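Side-chain contacts in putative dioxygenase (1H-3-hydroxy-4-oxoquinaldine 2,4-dioxygenase) (Mycobacteroides abscessus subsp. abscessus, PDB 6RA3), which cleaves the ring of the Pseudomonas quinolone signal PQS with dioxygen, giving N-octanoylanthranilate and carbon monoxide: residues D88-I93 against D107-Q112; V24-S29 against A76-L81; P207-H212 against I261-G266. All coordinates share one frame; numbering follows the deposited sequence.

Contact 1: residues D88-I93 against D107-Q112; sequences DSFVPI and DRLGAQ
Phe90 and Leu109 make the apolar part of this contact. Leu109 CD1 lies 3.4 Å from Phe90 CZ. The same methyl is 3.7 Å from Phe90 CE1. It comes in at the edge of the ring, near the ring plane, and not over a face. The two side chains cross at about a right angle. The second touch is smaller: Ser89 CB stands 3.9 Å from Gln112 O, so a side-chain carbon meets a backbone carbonyl.

The first torsion of Phe90 sets its direction. CG sits between the backbone N and the carbonyl carbon (chi1 61°), and the ring extends from there to the end of the helix. The carbonyl O of Asp88 lies in the plane of the same ring, at its edge. That carbonyl accepts a hydrogen bond from Arg113 NE. Leu109 is the last residue of helix 99-109, and its CB already points at the strand. Gly110 follows with positive phi (94°), a backbone shape that suits glycine, and the chain turns out of the helix toward Gln112.

The contact lies inside a beta-alpha-beta unit made of strand 90-95, helix 99-109 and strand 116-120. Other residues pack around the Phe90 ring. Ile105 comes from the same helix, Leu82 from helix 71-84, and Val24 and Val26 from the neighbouring strand 24-28. Leu109 also touches Ile79, so this end of helix 99-109 packs against helix 71-84 as well as against the sheet.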
ATOM      1  N   ASP A  88       9.673 -22.675  -9.474  1.00 51.08           N
ATOM      2  CA  ASP A  88       9.926 -24.110  -9.490  1.00 54.40           C
ATOM      3  C   ASP A  88      10.393 -24.547  -8.104  1.00 50.23           C
ATOM      4  O   ASP A  88       9.577 -24.675  -7.181  1.00 41.77           O
ATOM      5  CB  ASP A  88      10.938 -24.485 -10.578  1.00 49.93           C
ATOM      6  CG  ASP A  88      11.011 -26.006 -10.803  1.00 68.60           C
ATOM      7  OD1 ASP A  88      10.257 -26.765 -10.125  1.00 56.64           O
ATOM      8  OD2 ASP A  88      11.807 -26.446 -11.667  1.00 77.37           O
ATOM      9  N   SER A  89      11.691 -24.760  -7.924  1.00 48.09           N
ATOM     10  CA  SER A  89      12.166 -25.266  -6.649  1.00 44.21           C
ATOM     11  C   SER A  89      12.235 -24.132  -5.638  1.00 40.48           C
ATOM     12  O   SER A  89      12.588 -22.995  -5.969  1.00 41.05           O
ATOM     13  CB  SER A  89      13.529 -25.948  -6.795  1.00 50.75           C
ATOM     14  OG  SER A  89      14.524 -25.055  -7.273  1.00 53.40           O
ATOM     15  N   PHE A  90      11.883 -24.440  -4.393  1.00 38.71           N
ATOM     16  CA  PHE A  90      11.798 -23.395  -3.399  1.00 37.75           C
ATOM     17  C   PHE A  90      12.005 -23.966  -2.015  1.00 35.11           C
ATOM     18  O   PHE A  90      11.822 -25.160  -1.764  1.00 37.42           O
ATOM     19  CB  PHE A  90      10.458 -22.635  -3.493  1.00 39.29           C
ATOM     20  CG  PHE A  90       9.213 -23.481  -3.257  1.00 34.05           C
ATOM     21  CD1 PHE A  90       8.568 -24.111  -4.310  1.00 37.41           C
ATOM     22  CD2 PHE A  90       8.658 -23.569  -1.998  1.00 35.20           C
ATOM     23  CE1 PHE A  90       7.385 -24.851  -4.097  1.00 31.07           C
ATOM     24  CE2 PHE A  90       7.480 -24.291  -1.776  1.00 27.46           C
ATOM     25  CZ  PHE A  90       6.851 -24.924  -2.818  1.00 31.76           C
ATOM     26  N   VAL A  91      12.370 -23.066  -1.124  1.00 32.11           N
ATOM     27  CA  VAL A  91      12.726 -23.381   0.247  1.00 35.13           C
ATOM     28  C   VAL A  91      11.813 -22.576   1.160  1.00 38.83           C
ATOM     29  O   VAL A  91      12.055 -21.396   1.411  1.00 35.37           O
ATOM     30  CB  VAL A  91      14.205 -23.059   0.525  1.00 35.01           C
ATOM     31  CG1 VAL A  91      14.488 -23.090   2.003  1.00 31.36           C
ATOM     32  CG2 VAL A  91      15.096 -24.027  -0.225  1.00 35.92           C
ATOM     33  N   PRO A  92      10.757 -23.195   1.703  1.00 39.98           N
ATOM     34  CA  PRO A  92       9.941 -22.509   2.710  1.00 34.54           C
ATOM     35  C   PRO A  92      10.741 -22.109   3.939  1.00 32.04           C
ATOM     36  O   PRO A  92      11.566 -22.869   4.440  1.00 36.03           O
ATOM     37  CB  PRO A  92       8.874 -23.542   3.063  1.00 28.68           C
ATOM     38  CG  PRO A  92       8.783 -24.434   1.895  1.00 42.37           C
ATOM     39  CD  PRO A  92      10.133 -24.458   1.248  1.00 35.77           C
ATOM     40  N   ILE A  93      10.496 -20.888   4.403  1.00 26.03           N
ATOM     41  CA  ILE A  93      10.908 -20.398   5.708  1.00 29.73           C
ATOM     42  C   ILE A  93       9.617 -20.075   6.460  1.00 38.18           C
ATOM     43  O   ILE A  93       8.832 -19.240   5.996  1.00 34.68           O
ATOM     44  CB  ILE A  93      11.805 -19.153   5.611  1.00 31.63           C
ATOM     45  CG1 ILE A  93      12.998 -19.388   4.661  1.00 37.31           C
ATOM     46  CG2 ILE A  93      12.275 -18.698   7.019  1.00 27.86           C
ATOM     47  CD1 ILE A  93      14.000 -18.190   4.622  1.00 39.35           C
ATOM     48  N   ASP A 107       5.519 -32.171   1.909  1.00 45.42           N
ATOM     49  CA  ASP A 107       5.038 -33.528   1.672  1.00 38.08           C
ATOM     50  C   ASP A 107       4.293 -33.627   0.351  1.00 46.50           C
ATOM     51  O   ASP A 107       4.359 -34.657  -0.334  1.00 47.59           O
ATOM     52  CB  ASP A 107       4.130 -33.963   2.820  1.00 48.82           C
ATOM     53  CG  ASP A 107       3.784 -35.439   2.764  1.00 55.23           C
ATOM     54  OD1 ASP A 107       4.537 -36.206   2.123  1.00 56.87           O
ATOM     55  OD2 ASP A 107       2.745 -35.820   3.355  1.00 53.70           O
ATOM     56  N   ARG A 108       3.572 -32.571  -0.029  1.00 40.28           N
ATOM     57  CA  ARG A 108       2.762 -32.667  -1.235  1.00 37.09           C
ATOM     58  C   ARG A 108       3.601 -32.634  -2.502  1.00 35.32           C
ATOM     59  O   ARG A 108       3.218 -33.239  -3.510  1.00 40.14           O
ATOM     60  CB  ARG A 108       1.736 -31.539  -1.253  1.00 42.50           C
ATOM     61  CG  ARG A 108       0.691 -31.657  -0.164  1.00 44.80           C
ATOM     62  CD  ARG A 108      -0.366 -30.588  -0.300  1.00 41.73           C
ATOM     63  NE  ARG A 108      -1.374 -30.747   0.745  1.00 46.30           N
ATOM     64  CZ  ARG A 108      -2.574 -30.190   0.713  1.00 48.03           C
ATOM     65  NH1 ARG A 108      -2.909 -29.428  -0.313  1.00 43.79           N
ATOM     66  NH2 ARG A 108      -3.426 -30.392   1.707  1.00 55.57           N
ATOM     67  N   LEU A 109       4.714 -31.913  -2.495  1.00 43.56           N
ATOM     68  CA  LEU A 109       5.422 -31.607  -3.735  1.00 45.15           C
ATOM     69  C   LEU A 109       6.682 -32.436  -3.945  1.00 45.86           C
ATOM     70  O   LEU A 109       7.147 -32.553  -5.089  1.00 42.30           O
ATOM     71  CB  LEU A 109       5.806 -30.126  -3.768  1.00 43.27           C
ATOM     72  CG  LEU A 109       4.637 -29.150  -3.764  1.00 37.44           C
ATOM     73  CD1 LEU A 109       5.155 -27.732  -3.601  1.00 41.42           C
ATOM     74  CD2 LEU A 109       3.798 -29.306  -5.009  1.00 43.29           C
ATOM     75  N   GLY A 110       7.249 -32.977  -2.874  1.00 47.31           N
ATOM     76  CA  GLY A 110       8.425 -33.810  -2.960  1.00 49.25           C
ATOM     77  C   GLY A 110       9.685 -32.997  -2.765  1.00 51.43           C
ATOM     78  O   GLY A 110       9.677 -31.760  -2.750  1.00 40.94           O
ATOM     79  N   ALA A 111      10.797 -33.731  -2.626  1.00 53.05           N
ATOM     80  CA  ALA A 111      12.079 -33.161  -2.228  1.00 50.08           C
ATOM     81  C   ALA A 111      12.850 -32.539  -3.385  1.00 43.14           C
ATOM     82  O   ALA A 111      13.823 -31.820  -3.134  1.00 46.36           O
ATOM     83  CB  ALA A 111      12.943 -34.236  -1.562  1.00 52.61           C
ATOM     84  N   GLN A 112      12.450 -32.800  -4.638  1.00 43.13           N
ATOM     85  CA  GLN A 112      13.066 -32.123  -5.781  1.00 49.98           C
ATOM     86  C   GLN A 112      12.486 -30.720  -5.957  1.00 51.10           C
ATOM     87  O   GLN A 112      13.236 -29.754  -6.147  1.00 47.37           O
ATOM     88  CB  GLN A 112      12.876 -32.949  -7.060  1.00 54.90           C
ATOM     89  CG  GLN A 112      13.614 -34.326  -7.086  1.00 71.78           C
ATOM     90  CD  GLN A 112      12.880 -35.456  -6.327  1.00 79.90           C
ATOM     91  OE1 GLN A 112      11.662 -35.633  -6.462  1.00 84.46           O
ATOM     92  NE2 GLN A 112      13.631 -36.223  -5.529  1.00 65.33           N
TER

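Contact 2: residues V24-S29 against A76-L81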
ATOM      1  N   VAL A  24      13.924 -20.631  -4.720  1.00 39.31           N
ATOM      2  CA  VAL A  24      13.290 -19.413  -4.238  1.00 39.56           C
ATOM      3  C   VAL A  24      13.063 -19.539  -2.734  1.00 35.96           C
ATOM      4  O   VAL A  24      12.584 -20.574  -2.252  1.00 31.32           O
ATOM      5  CB  VAL A  24      11.969 -19.193  -4.997  1.00 38.23           C
ATOM      6  CG1 VAL A  24      11.186 -17.954  -4.494  1.00 36.14           C
ATOM      7  CG2 VAL A  24      12.241 -19.125  -6.490  1.00 39.23           C
ATOM      8  N   PHE A  25      13.405 -18.497  -1.981  1.00 31.28           N
ATOM      9  CA  PHE A  25      12.940 -18.418  -0.600  1.00 31.08           C
ATOM     10  C   PHE A  25      11.453 -18.038  -0.547  1.00 39.27           C
ATOM     11  O   PHE A  25      11.035 -17.046  -1.150  1.00 23.60           O
ATOM     12  CB  PHE A  25      13.756 -17.409   0.180  1.00 36.98           C
ATOM     13  CG  PHE A  25      15.156 -17.858   0.476  1.00 45.77           C
ATOM     14  CD1 PHE A  25      15.398 -19.117   1.010  1.00 42.15           C
ATOM     15  CD2 PHE A  25      16.233 -17.022   0.222  1.00 49.09           C
ATOM     16  CE1 PHE A  25      16.685 -19.529   1.299  1.00 50.87           C
ATOM     17  CE2 PHE A  25      17.523 -17.430   0.506  1.00 51.56           C
ATOM     18  CZ  PHE A  25      17.750 -18.685   1.042  1.00 55.63           C
ATOM     19  N   VAL A  26      10.652 -18.821   0.185  1.00 34.94           N
ATOM     20  CA  VAL A  26       9.231 -18.526   0.384  1.00 26.98           C
ATOM     21  C   VAL A  26       9.005 -18.365   1.878  1.00 35.64           C
ATOM     22  O   VAL A  26       9.168 -19.320   2.653  1.00 29.77           O
ATOM     23  CB  VAL A  26       8.309 -19.597  -0.214  1.00 32.55           C
ATOM     24  CG1 VAL A  26       6.845 -19.244   0.058  1.00 33.12           C
ATOM     25  CG2 VAL A  26       8.531 -19.739  -1.695  1.00 30.16           C
ATOM     26  N   THR A  27       8.704 -17.139   2.292  1.00 29.62           N
ATOM     27  CA  THR A  27       8.472 -16.842   3.682  1.00 33.30           C
ATOM     28  C   THR A  27       7.002 -17.075   4.003  1.00 38.33           C
ATOM     29  O   THR A  27       6.107 -16.772   3.201  1.00 29.22           O
ATOM     30  CB  THR A  27       8.875 -15.418   4.053  1.00 37.33           C
ATOM     31  OG1 THR A  27       7.883 -14.472   3.625  1.00 31.39           O
ATOM     32  CG2 THR A  27      10.229 -15.072   3.456  1.00 44.99           C
ATOM     33  N   LEU A  28       6.778 -17.667   5.167  1.00 35.50           N
ATOM     34  CA  LEU A  28       5.454 -18.050   5.642  1.00 35.45           C
ATOM     35  C   LEU A  28       5.417 -17.636   7.093  1.00 36.00           C
ATOM     36  O   LEU A  28       6.298 -18.028   7.866  1.00 31.52           O
ATOM     37  CB  LEU A  28       5.207 -19.548   5.492  1.00 29.43           C
ATOM     38  CG  LEU A  28       5.277 -20.092   4.071  1.00 34.69           C
ATOM     39  CD1 LEU A  28       5.350 -21.607   4.096  1.00 33.09           C
ATOM     40  CD2 LEU A  28       4.109 -19.626   3.218  1.00 35.33           C
ATOM     41  N   SER A  29       4.432 -16.813   7.446  1.00 31.83           N
ATOM     42  CA  SER A  29       4.358 -16.245   8.773  1.00 32.03           C
ATOM     43  C   SER A  29       3.513 -17.166   9.664  1.00 27.93           C
ATOM     44  O   SER A  29       2.989 -18.189   9.220  1.00 27.81           O
ATOM     45  CB  SER A  29       3.795 -14.822   8.711  1.00 42.36           C
ATOM     46  OG  SER A  29       4.609 -13.967   7.913  1.00 32.37           O
ATOM     47  N   ALA A  76      -2.458 -25.491   0.256  1.00 33.30           N
ATOM     48  CA  ALA A  76      -3.018 -25.469  -1.081  1.00 37.42           C
ATOM     49  C   ALA A  76      -2.904 -24.074  -1.680  1.00 38.24           C
ATOM     50  O   ALA A  76      -2.697 -23.942  -2.885  1.00 27.95           O
ATOM     51  CB  ALA A  76      -4.482 -25.922  -1.066  1.00 48.68           C
ATOM     52  N   ASP A  77      -3.059 -23.028  -0.846  1.00 33.62           N
ATOM     53  CA  ASP A  77      -3.003 -21.642  -1.330  1.00 36.30           C
ATOM     54  C   ASP A  77      -1.574 -21.251  -1.706  1.00 39.25           C
ATOM     55  O   ASP A  77      -1.345 -20.605  -2.736  1.00 29.15           O
ATOM     56  CB  ASP A  77      -3.479 -20.633  -0.272  1.00 35.10           C
ATOM     57  CG  ASP A  77      -4.947 -20.765   0.115  1.00 30.37           C
ATOM     58  OD1 ASP A  77      -5.291 -20.169   1.163  1.00 32.85           O
ATOM     59  OD2 ASP A  77      -5.730 -21.418  -0.598  1.00 31.24           O
ATOM     60  N   THR A  78      -0.616 -21.565  -0.825  1.00 30.32           N
ATOM     61  CA  THR A  78       0.772 -21.196  -1.049  1.00 35.04           C
ATOM     62  C   THR A  78       1.307 -21.897  -2.278  1.00 34.72           C
ATOM     63  O   THR A  78       1.982 -21.277  -3.108  1.00 35.69           O
ATOM     64  CB  THR A  78       1.603 -21.542   0.184  1.00 33.28           C
ATOM     65  OG1 THR A  78       1.150 -20.774   1.303  1.00 29.19           O
ATOM     66  CG2 THR A  78       3.114 -21.265  -0.049  1.00 37.71           C
ATOM     67  N   ILE A  79       0.980 -23.183  -2.432  1.00 32.35           N
ATOM     68  CA  ILE A  79       1.393 -23.925  -3.616  1.00 33.30           C
ATOM     69  C   ILE A  79       0.734 -23.359  -4.862  1.00 33.74           C
ATOM     70  O   ILE A  79       1.357 -23.280  -5.931  1.00 31.81           O
ATOM     71  CB  ILE A  79       1.076 -25.425  -3.450  1.00 35.75           C
ATOM     72  CG1 ILE A  79       1.912 -26.025  -2.318  1.00 33.12           C
ATOM     73  CG2 ILE A  79       1.303 -26.162  -4.777  1.00 41.95           C
ATOM     74  CD1 ILE A  79       1.559 -27.460  -1.973  1.00 42.02           C
ATOM     75  N   GLY A  80      -0.546 -23.010  -4.775  1.00 34.13           N
ATOM     76  CA  GLY A  80      -1.219 -22.485  -5.952  1.00 36.30           C
ATOM     77  C   GLY A  80      -0.621 -21.162  -6.390  1.00 27.88           C
ATOM     78  O   GLY A  80      -0.511 -20.882  -7.590  1.00 32.76           O
ATOM     79  N   LEU A  81      -0.224 -20.337  -5.420  1.00 25.53           N
ATOM     80  CA  LEU A  81       0.427 -19.064  -5.722  1.00 27.71           C
ATOM     81  C   LEU A  81       1.769 -19.289  -6.414  1.00 34.88           C
ATOM     82  O   LEU A  81       2.092 -18.616  -7.397  1.00 26.59           O
ATOM     83  CB  LEU A  81       0.635 -18.265  -4.439  1.00 23.21           C
ATOM     84  CG  LEU A  81       1.161 -16.845  -4.640  1.00 28.61           C
ATOM     85  CD1 LEU A  81       0.024 -15.939  -5.117  1.00 36.56           C
ATOM     86  CD2 LEU A  81       1.774 -16.332  -3.389  1.00 26.15           C
TER
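Between segments 24-29 and 76-81, the nearest CA atoms are those of Leu28 and Thr78, 8.8 Å apart, a spacing at which side chains alone bridge the two backbones. Thr78 carries the helix side of the contact. On the strand side, Val26 and Leu28 both point their CB atoms at the helix.

Leu28 CD2 is the main touching atom. It lies 3.7 Å from Thr78 OG1 and 3.8 Å from Thr78 CG2, so one methyl rests against both branches of the threonine. The two side chains cross obliquely. Val26 CG1 adds a looser touch, 4.2 Å from Thr78 CG2.

The torsion of Thr78 sorts its two branches. OG1 is beside the backbone N and opposite the carbonyl carbon (chi1 -63°). There it hydrogen-bonds to Met74 O, one turn earlier in the same helix. The buried hydroxyl therefore has its polar partner within the helix, and its contact with Leu28 is van der Waals only. CG2 is the branch that serves both strand residues.

Other residues continue the packing. Val26 and Leu81 both touch Val54 of strand 51-54, and Thr78 also meets Ile105 of helix 99-109. Asp77, the residue before Thr78, forms a salt bridge with Arg57.

The side chain of Leu28 is about 10 Å from that of His97, which probably binds the substrate. All three touching residues are buried. A helix laid on a central, largely parallel sheet in this way is the layered build of the alpha/beta-hydrolase fold.

Contact 3: residues P207-H212 against I261-G266; sequences PCAIRH and IDLLAG
Asp262 OD2 accepts two hydrogen bonds from the guanidinium of Arg211, and together they form a salt bridge. The bond from Arg211 NH1 to Asp262 OD2 is 2.8 Å long, with an N-H...O angle of 155°. The one from Arg211 NH2 to the same oxygen is 3.1 Å and more bent, at 139°. This is an end-on grip by two nitrogens on one oxygen. It ties strand 209-214 of the alpha/beta-hydrolase sheet to the C-terminal helix 253-266. The two segments, strand 209-212 and helix 261-266, run nearly antiparallel.

The oxygen lies in the guanidinium plane, but the carboxylate is turned 48° from that plane. NH1 reaches OD2 on its anti side, while NH2 meets it nearly along the C-O axis. Arg211 leaves the strand with CG anti to the backbone N, and its chain then bends at chi3 to bring the guanidinium edge to Asp262.

Further partners fix the arginine. NH1 also forms a salt bridge with Glu259, one turn earlier in the helix, and NE donates to Ser237 OG on strand 236-240. Asp262 and Glu259 may also offset the like charge of Arg239 near NH1.

Leu263 supplies the apolar half. It runs past Arg211 in the opposite direction. Its CD2 methyl packs 4.1 Å from Arg211 CB, and its other methyl, CD1, is 4.2 Å from Ala209 CB. Leu263 also reaches Ala116 and Met118 of strand 116-120. Close to the salt bridge, Leu263 CB sits 4.1 Å above the guanidinium plane, over its centre.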
ATOM      1  N   PRO A 207      11.633 -37.361   3.049  1.00 45.86           N
ATOM      2  CA  PRO A 207      11.991 -36.126   3.773  1.00 49.26           C
ATOM      3  C   PRO A 207      13.038 -35.315   3.029  1.00 52.65           C
ATOM      4  O   PRO A 207      14.135 -35.800   2.740  1.00 63.74           O
ATOM      5  CB  PRO A 207      12.540 -36.639   5.114  1.00 50.02           C
ATOM      6  CG  PRO A 207      12.106 -38.026   5.230  1.00 54.43           C
ATOM      7  CD  PRO A 207      11.881 -38.567   3.851  1.00 52.03           C
ATOM      8  N   CYS A 208      12.699 -34.064   2.733  1.00 55.77           N
ATOM      9  CA  CYS A 208      13.701 -33.084   2.338  1.00 55.12           C
ATOM     10  C   CYS A 208      14.540 -32.680   3.562  1.00 47.68           C
ATOM     11  O   CYS A 208      14.279 -33.097   4.691  1.00 46.94           O
ATOM     12  CB  CYS A 208      13.019 -31.861   1.718  1.00 54.46           C
ATOM     13  SG  CYS A 208      12.072 -30.909   2.932  1.00 46.30           S
ATOM     14  N   ALA A 209      15.555 -31.850   3.331  1.00 40.61           N
ATOM     15  CA  ALA A 209      16.349 -31.318   4.432  1.00 44.09           C
ATOM     16  C   ALA A 209      15.525 -30.341   5.252  1.00 48.14           C
ATOM     17  O   ALA A 209      14.943 -29.392   4.714  1.00 44.53           O
ATOM     18  CB  ALA A 209      17.595 -30.624   3.900  1.00 55.40           C
ATOM     19  N   ILE A 210      15.470 -30.561   6.553  1.00 40.90           N
ATOM     20  CA  ILE A 210      14.680 -29.716   7.435  1.00 44.60           C
ATOM     21  C   ILE A 210      15.584 -29.165   8.518  1.00 38.69           C
ATOM     22  O   ILE A 210      16.412 -29.893   9.071  1.00 43.86           O
ATOM     23  CB  ILE A 210      13.496 -30.500   8.034  1.00 45.17           C
ATOM     24  CG1 ILE A 210      12.558 -30.947   6.918  1.00 44.69           C
ATOM     25  CG2 ILE A 210      12.801 -29.671   9.067  1.00 38.70           C
ATOM     26  CD1 ILE A 210      11.564 -32.020   7.316  1.00 61.81           C
ATOM     27  N   ARG A 211      15.425 -27.882   8.825  1.00 35.02           N
ATOM     28  CA  ARG A 211      16.191 -27.237   9.882  1.00 35.29           C
ATOM     29  C   ARG A 211      15.243 -26.456  10.773  1.00 49.35           C
ATOM     30  O   ARG A 211      14.494 -25.598  10.290  1.00 41.21           O
ATOM     31  CB  ARG A 211      17.287 -26.304   9.342  1.00 37.20           C
ATOM     32  CG  ARG A 211      18.087 -25.611  10.481  1.00 37.00           C
ATOM     33  CD  ARG A 211      19.474 -25.033  10.069  1.00 45.39           C
ATOM     34  NE  ARG A 211      20.203 -25.883   9.126  1.00 38.89           N
ATOM     35  CZ  ARG A 211      21.313 -25.524   8.482  1.00 42.41           C
ATOM     36  NH1 ARG A 211      21.861 -24.318   8.672  1.00 46.74           N
ATOM     37  NH2 ARG A 211      21.888 -26.380   7.644  1.00 36.40           N
ATOM     38  N   HIS A 212      15.290 -26.739  12.072  1.00 47.29           N
ATOM     39  CA  HIS A 212      14.575 -25.957  13.066  1.00 46.04           C
ATOM     40  C   HIS A 212      15.563 -25.028  13.748  1.00 43.40           C
ATOM     41  O   HIS A 212      16.625 -25.463  14.206  1.00 40.14           O
ATOM     42  CB  HIS A 212      13.879 -26.864  14.088  1.00 46.88           C
ATOM     43  CG  HIS A 212      13.085 -26.124  15.113  1.00 52.30           C
ATOM     44  ND1 HIS A 212      12.862 -26.619  16.378  1.00 56.49           N
ATOM     45  CD2 HIS A 212      12.452 -24.928  15.062  1.00 50.53           C
ATOM     46  CE1 HIS A 212      12.137 -25.758  17.068  1.00 57.63           C
ATOM     47  NE2 HIS A 212      11.880 -24.719  16.293  1.00 58.49           N
ATOM     48  N   ILE A 261      20.342 -19.322   4.087  1.00 43.06           N
ATOM     49  CA  ILE A 261      21.242 -19.383   2.939  1.00 49.62           C
ATOM     50  C   ILE A 261      22.127 -20.627   3.049  1.00 47.02           C
ATOM     51  O   ILE A 261      22.240 -21.425   2.103  1.00 38.43           O
ATOM     52  CB  ILE A 261      22.043 -18.068   2.835  1.00 50.42           C
ATOM     53  CG1 ILE A 261      21.102 -16.936   2.376  1.00 43.75           C
ATOM     54  CG2 ILE A 261      23.201 -18.200   1.875  1.00 50.76           C
ATOM     55  CD1 ILE A 261      21.430 -15.580   2.943  1.00 40.89           C
ATOM     56  N   ASP A 262      22.683 -20.862   4.242  1.00 45.62           N
ATOM     57  CA  ASP A 262      23.460 -22.082   4.488  1.00 46.30           C
ATOM     58  C   ASP A 262      22.643 -23.347   4.201  1.00 44.41           C
ATOM     59  O   ASP A 262      23.111 -24.267   3.516  1.00 36.80           O
ATOM     60  CB  ASP A 262      23.953 -22.085   5.929  1.00 44.10           C
ATOM     61  CG  ASP A 262      24.674 -23.370   6.282  1.00 53.29           C
ATOM     62  OD1 ASP A 262      25.873 -23.479   5.948  1.00 76.87           O
ATOM     63  OD2 ASP A 262      24.036 -24.279   6.869  1.00 50.15           O
ATOM     64  N   LEU A 263      21.423 -23.424   4.741  1.00 41.53           N
ATOM     65  CA  LEU A 263      20.555 -24.571   4.480  1.00 37.91           C
ATOM     66  C   LEU A 263      20.369 -24.803   2.988  1.00 43.20           C
ATOM     67  O   LEU A 263      20.448 -25.941   2.500  1.00 32.92           O
ATOM     68  CB  LEU A 263      19.194 -24.341   5.159  1.00 41.18           C
ATOM     69  CG  LEU A 263      18.080 -25.364   4.878  1.00 42.53           C
ATOM     70  CD1 LEU A 263      18.494 -26.740   5.366  1.00 44.54           C
ATOM     71  CD2 LEU A 263      16.764 -24.941   5.557  1.00 39.43           C
ATOM     72  N   LEU A 264      20.093 -23.721   2.248  1.00 42.42           N
ATOM     73  CA  LEU A 264      19.897 -23.827   0.807  1.00 46.55           C
ATOM     74  C   LEU A 264      21.164 -24.339   0.138  1.00 49.30           C
ATOM     75  O   LEU A 264      21.123 -25.261  -0.687  1.00 46.53           O
ATOM     76  CB  LEU A 264      19.494 -22.461   0.245  1.00 41.86           C
ATOM     77  CG  LEU A 264      19.154 -22.375  -1.244  1.00 50.75           C
ATOM     78  CD1 LEU A 264      18.059 -21.328  -1.495  1.00 54.24           C
ATOM     79  CD2 LEU A 264      20.384 -22.021  -2.053  1.00 54.48           C
ATOM     80  N   ALA A 265      22.309 -23.765   0.514  1.00 44.04           N
ATOM     81  CA  ALA A 265      23.577 -24.148  -0.099  1.00 44.36           C
ATOM     82  C   ALA A 265      23.806 -25.647   0.036  1.00 51.20           C
ATOM     83  O   ALA A 265      24.141 -26.328  -0.947  1.00 49.73           O
ATOM     84  CB  ALA A 265      24.709 -23.357   0.545  1.00 40.29           C
ATOM     85  N   GLY A 266      23.580 -26.184   1.245  1.00 48.59           N
ATOM     86  CA  GLY A 266      23.781 -27.604   1.487  1.00 42.84           C
ATOM     87  C   GLY A 266      22.956 -28.504   0.593  1.00 47.09           C
ATOM     88  O   GLY A 266      23.350 -29.642   0.322  1.00 51.75           O
TER

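All three contacts set a helix against the same central sheet. Contact 2 is fully buried and nearest the centre of the chain. Contacts 1 and 3 are partly buried and lie further out. Contacts 1 and 2 use adjacent strands, joined by probable backbone hydrogen bonds between Ile93 and both Val26 and Leu28. Their helices, 99-109 and 71-84, lie on one face of the sheet, and helix 253-266 of contact 3 lies on the other. There Leu264 meets Phe25 of 24-29 and Val91 of 88-93. The chemistry follows the setting. Contacts 1 and 2 rest on van der Waals touches across small areas. Contact 3 buries the largest area and adds a salt bridge to an exposed aspartate.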